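Local coordinates for 4-oxalocrotonate tautomerase (Staphylococcus aureus, PDB 2X4K), which is a small enzyme of the tautomerase family, built on a beta-alpha-beta fold and assembled here as a hexamer, at residues D28-T33 / Q39-V44; K49-H52 / V58-S61. One frame throughout, in Å; residues are numbered along the deposited sequence. Where two conformers were deposited one is given.

In the fold
Both contacts belong to one small tautomerase chain but lie on opposite sides of its centre, their own centres about 29 Å apart. Contact 1 is buried and apolar: it seats helix 16-34 against the turn that leads into strand 42-48, within the beta-alpha-beta unit, and no hydrogen bond crosses it; the polar ends of Glu31 and His42 find partners beyond the two segments, among them zinc ions, Arg38 and other subunits. Contact 2 comes later in the chain, at the surface, where the loop after strand 42-48 meets the end of the short strand 58-59. There the chemistry is polar, with two hydrogen bonds to backbone carbonyls and an arginine that also reaches a neighbouring subunit.

Contact 1 of 2, residues D28-T33 / Q39-V44; sequences DAVEKT and QAIHVV. With ZN (zinc ion), chain F; ZN (zinc ion), chain E; ACT (acetate ion), chain G.
With CG1 set anti to its carbonyl carbon (chi1 -60°) and the chain extended to CD1 (chi2 170°), Ile41 drives its terminal methyl into the side of the helix at Val30 and Glu31. Val30 turns CG1 anti to its own backbone N (chi1 172°), which brings this branch to 3.9 Å from Ile41 CD1, the two side chains passing alongside one another and pointing opposite ways. The same methyl lies against the root of the next residue, with Glu31 CB 3.7 Å from Ile41 CD1. The joint belongs to the beta-alpha-beta unit of the tautomerase fold: the chain leaves helix 16-34, passes a short 3-10 segment, and enters strand 42-48, parallel to strand 5-11. Thr27 and Pro4 also pack on Ile41, while Leu22 of the third subunit meets Val30. Beyond its apolar root the Glu31 side chain runs outward, where OE1 forms a salt bridge with Arg38 and OE2 coordinates a zinc ion at 1.9 Å. One residue past Ile41, His42 binds a second zinc ion through NE2 at 2.0 Å; His42 of the fourth subunit and Asp62 of the third complete the protein ligands, and a water joins them. The opposite ring nitrogen, ND1, is hydrogen-bonded to the carbonyl oxygen of Pro4, so that, with the zinc bond at NE2, the imidazole is held at both nitrogens.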
loop_
_atom_site.group_PDB
_atom_site.type_symbol
_atom_site.label_atom_id
_atom_site.label_comp_id
_atom_site.label_asym_id
_atom_site.label_seq_id
_atom_site.Cartn_x
_atom_site.Cartn_y
_atom_site.Cartn_z
ATOM N N ASP A 28 13.491 -6.191 14.484
ATOM C CA ASP A 28 14.022 -5.811 15.793
ATOM C C ASP A 28 13.515 -4.433 16.197
ATOM O O ASP A 28 13.126 -4.220 17.346
ATOM C CB ASP A 28 15.560 -5.708 15.783
ATOM C CG ASP A 28 16.285 -7.037 15.620
ATOM O OD1 ASP A 28 15.677 -8.119 15.734
ATOM O OD2 ASP A 28 17.521 -6.975 15.391
ATOM N N ALA A 29 13.579 -3.487 15.267
ATOM C CA ALA A 29 13.178 -2.108 15.527
ATOM C C ALA A 29 11.712 -2.001 15.913
ATOM O O ALA A 29 11.359 -1.294 16.858
ATOM C CB ALA A 29 13.455 -1.238 14.305
ATOM N N VAL A 30 10.849 -2.679 15.164
ATOM C CA VAL A 30 9.417 -2.661 15.452
ATOM C C VAL A 30 9.161 -3.299 16.819
ATOM O O VAL A 30 8.434 -2.754 17.653
ATOM C CB VAL A 30 8.626 -3.387 14.350
ATOM C CG1 VAL A 30 7.160 -3.550 14.754
ATOM C CG2 VAL A 30 8.745 -2.621 13.032
ATOM N N GLU A 31 9.783 -4.445 17.050
ATOM C CA GLU A 31 9.578 -5.178 18.293
ATOM C C GLU A 31 9.964 -4.347 19.511
ATOM O O GLU A 31 9.208 -4.259 20.476
ATOM C CB GLU A 31 10.402 -6.455 18.273
ATOM C CG GLU A 31 10.180 -7.334 19.487
ATOM C CD GLU A 31 11.099 -8.530 19.523
ATOM O OE1 GLU A 31 11.646 -8.933 18.479
ATOM O OE2 GLU A 31 11.275 -9.077 20.629
ATOM N N LYS A 32 11.149 -3.747 19.485
ATOM C CA LYS A 32 11.642 -3.089 20.682
ATOM C C LYS A 32 10.913 -1.785 20.970
ATOM O O LYS A 32 10.795 -1.406 22.123
ATOM C CB LYS A 32 13.151 -2.893 20.630
ATOM C CG LYS A 32 13.651 -1.857 19.693
ATOM C CD LYS A 32 15.157 -1.905 19.694
ATOM C CE LYS A 32 15.764 -0.798 18.883
ATOM N NZ LYS A 32 17.243 -0.947 18.827
ATOM N N THR A 33 10.412 -1.102 19.944
ATOM C CA THR A 33 9.808 0.211 20.154
ATOM C C THR A 33 8.318 0.140 20.443
ATOM O O THR A 33 7.777 1.060 21.054
ATOM C CB THR A 33 10.039 1.147 18.962
ATOM O OG1 THR A 33 9.469 0.581 17.774
ATOM C CG2 THR A 33 11.514 1.411 18.764
ATOM N N GLN A 39 6.632 -12.789 16.615
ATOM C CA GLN A 39 5.958 -13.704 15.688
ATOM C C GLN A 39 4.807 -13.047 14.913
ATOM O O GLN A 39 4.297 -13.620 13.949
ATOM C CB GLN A 39 5.443 -14.947 16.427
ATOM C CG GLN A 39 4.359 -14.692 17.482
ATOM C CD GLN A 39 4.911 -14.541 18.894
ATOM O OE1 GLN A 39 5.956 -13.921 19.109
ATOM N NE2 GLN A 39 4.196 -15.098 19.869
ATOM N N ALA A 40 4.390 -11.866 15.355
ATOM C CA ALA A 40 3.312 -11.132 14.707
ATOM C C ALA A 40 3.829 -10.028 13.786
ATOM O O ALA A 40 3.022 -9.276 13.234
ATOM C CB ALA A 40 2.409 -10.526 15.769
ATOM N N ILE A 41 5.151 -9.928 13.613
ATOM C CA ILE A 41 5.740 -8.842 12.825
ATOM C C ILE A 41 6.118 -9.378 11.450
ATOM O O ILE A 41 6.905 -10.317 11.337
ATOM C CB ILE A 41 6.985 -8.240 13.503
ATOM C CG1 ILE A 41 6.620 -7.677 14.880
ATOM C CG2 ILE A 41 7.588 -7.141 12.618
ATOM C CD1 ILE A 41 7.825 -7.279 15.728
ATOM N N HIS A 42 5.562 -8.751 10.418
ATOM C CA HIS A 42 5.707 -9.181 9.035
ATOM C C HIS A 42 6.391 -8.091 8.236
ATOM O O HIS A 42 6.073 -6.916 8.412
ATOM C CB HIS A 42 4.328 -9.444 8.446
ATOM C CG HIS A 42 3.496 -10.349 9.290
ATOM N ND1 HIS A 42 2.854 -9.919 10.429
ATOM C CD2 HIS A 42 3.220 -11.667 9.177
ATOM C CE1 HIS A 42 2.202 -10.930 10.972
ATOM N NE2 HIS A 42 2.412 -12.004 10.236
ATOM N N VAL A 43 7.302 -8.473 7.347
ATOM C CA VAL A 43 8.010 -7.513 6.515
ATOM C C VAL A 43 7.951 -7.945 5.060
ATOM O O VAL A 43 8.218 -9.102 4.737
ATOM C CB VAL A 43 9.480 -7.346 6.949
ATOM C CG1 VAL A 43 10.201 -6.326 6.058
ATOM C CG2 VAL A 43 9.559 -6.947 8.407
ATOM N N VAL A 44 7.603 -7.005 4.191
ATOM C CA VAL A 44 7.638 -7.195 2.754
ATOM C C VAL A 44 8.528 -6.126 2.145
ATOM O O VAL A 44 8.414 -4.956 2.500
ATOM C CB VAL A 44 6.230 -7.087 2.144
ATOM C CG1 VAL A 44 6.286 -7.133 0.617
ATOM C CG2 VAL A 44 5.322 -8.184 2.707
HETATM ZN ZN ZN F . 12.529 -10.518 20.768
HETATM ZN ZN ZN E . 1.419 -13.766 10.388
HETATM C C ACT G . 19.831 0.282 17.025
HETATM O O ACT G . 19.730 1.132 16.101
HETATM O OXT ACT G . 19.371 0.608 18.145
HETATM C CH3 ACT G . 20.465 -1.054 16.797
HETATM O O HOH W 1 2.676 -15.395 9.186
#

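Contact 2 of 2, residues K49-H52 / V58-S61; sequences KPNH and VRKS
Pro50 O accepts a hydrogen bond from Ser61 N (3.0 Å), the first of two bonds that tie the turn after strand 42-48 to the residues ending the short antiparallel hairpin of strands 53-55 and 58-59, in the C-terminal part of this tautomerase fold. The donor stands well above the carbonyl plane, and the bond is bent, with an angle of 142° at the hydrogen. Beside it, Lys60 CB lies against the proline ring, 4.1 Å from Pro50 CB. The second bond is better placed on its acceptor, though no straighter at the hydrogen (137°): Arg59 NH1 reaches Asn51 O at 3.0 Å, in the carbonyl plane and on a lone pair, although the oxygen is tilted out of the guanidinium plane. A bend at chi3 (-61°) brings both CD and NH1 of Arg59 up to Asn51 O, with Arg59 CD 3.3 Å from Asn51 O. Further out, Asp62 forms a salt bridge with Arg59 NE and Asp16 of the fifth subunit another with NH2, so NE, NH1 and NH2 each have an oxygen partner, and the cation links the turn to the subunit interface. Asn51 ND2 bonds to that same Asp16. Ser61 OG sits 3.6 Å above the centre of the Arg59 guanidinium.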
loop_
_atom_site.group_PDB
_atom_site.type_symbol
_atom_site.label_atom_id
_atom_site.label_comp_id
_atom_site.label_asym_id
_atom_site.label_seq_id
_atom_site.Cartn_x
_atom_site.Cartn_y
_atom_site.Cartn_z
ATOM N N LYS A 49 12.582 0.089 -9.720
ATOM C CA LYS A 49 13.508 0.605 -10.722
ATOM C C LYS A 49 13.587 2.126 -10.586
ATOM O O LYS A 49 12.585 2.772 -10.265
ATOM C CB LYS A 49 13.035 0.246 -12.129
ATOM C CG LYS A 49 12.917 -1.246 -12.377
ATOM C CD LYS A 49 12.429 -1.547 -13.779
ATOM C CE LYS A 49 12.383 -3.045 -14.034
ATOM N NZ LYS A 49 11.884 -3.372 -15.398
ATOM N N PRO A 50 14.765 2.713 -10.855
ATOM C CA PRO A 50 14.941 4.157 -10.691
ATOM C C PRO A 50 14.091 5.011 -11.636
ATOM O O PRO A 50 13.854 6.180 -11.350
ATOM C CB PRO A 50 16.437 4.361 -10.960
ATOM C CG PRO A 50 16.841 3.187 -11.762
ATOM C CD PRO A 50 16.020 2.056 -11.251
ATOM N N ASN A 51 13.627 4.430 -12.739
ATOM C CA ASN A 51 12.715 5.126 -13.637
ATOM C C ASN A 51 11.241 5.011 -13.201
ATOM O O ASN A 51 10.349 5.484 -13.917
ATOM C CB ASN A 51 12.913 4.643 -15.082
ATOM C CG ASN A 51 12.420 3.241 -15.296
ATOM O OD1 ASN A 51 12.450 2.425 -14.382
ATOM N ND2 ASN A 51 11.948 2.954 -16.502
ATOM N N HIS A 52 10.991 4.430 -12.019
ATOM C CA HIS A 52 9.633 4.279 -11.492
ATOM C C HIS A 52 9.375 5.049 -10.214
ATOM O O HIS A 52 8.339 4.878 -9.589
ATOM C CB HIS A 52 9.325 2.811 -11.246
ATOM C CG HIS A 52 8.992 2.070 -12.490
ATOM N ND1 HIS A 52 9.914 1.855 -13.491
ATOM C CD2 HIS A 52 7.832 1.522 -12.914
ATOM C CE1 HIS A 52 9.339 1.182 -14.470
ATOM N NE2 HIS A 52 8.076 0.972 -14.147
ATOM N N VAL A 58 10.917 14.702 -10.129
ATOM C CA VAL A 58 12.037 14.224 -10.936
ATOM C C VAL A 58 12.363 12.789 -10.541
ATOM O O VAL A 58 12.542 12.481 -9.354
ATOM C CB VAL A 58 13.284 15.109 -10.747
ATOM C CG1 VAL A 58 14.442 14.593 -11.591
ATOM C CG2 VAL A 58 12.963 16.552 -11.110
ATOM N N ARG A 59 12.422 11.911 -11.538
ATOM C CA ARG A 59 12.708 10.503 -11.294
ATOM C C ARG A 59 14.186 10.321 -11.021
ATOM O O ARG A 59 15.019 11.065 -11.540
ATOM C CB ARG A 59 12.323 9.645 -12.496
ATOM C CG ARG A 59 10.868 9.751 -12.890
ATOM C CD ARG A 59 10.559 8.809 -14.014
ATOM N NE ARG A 59 11.364 9.135 -15.186
ATOM C CZ ARG A 59 11.473 8.370 -16.265
ATOM N NH1 ARG A 59 10.816 7.216 -16.353
ATOM N NH2 ARG A 59 12.241 8.777 -17.265
ATOM N N LYS A 60 14.519 9.312 -10.228
ATOM C CA LYS A 60 15.921 9.025 -9.948
ATOM C C LYS A 60 16.714 8.698 -11.213
ATOM O O LYS A 60 17.889 9.044 -11.300
ATOM C CB LYS A 60 16.059 7.904 -8.923
ATOM C CG LYS A 60 15.542 8.276 -7.549
ATOM C CD LYS A 60 16.093 9.589 -7.019
ATOM C CE LYS A 60 15.674 9.818 -5.578
ATOM N NZ LYS A 60 16.258 11.075 -5.030
ATOM N N SER A 61 16.077 8.070 -12.199
ATOM C CA SER A 61 16.751 7.748 -13.461
ATOM C C SER A 61 17.131 8.984 -14.277
ATOM O O SER A 61 17.990 8.901 -15.147
ATOM C CB SER A 61 15.877 6.840 -14.324
ATOM O OG SER A 61 14.637 7.460 -14.604
#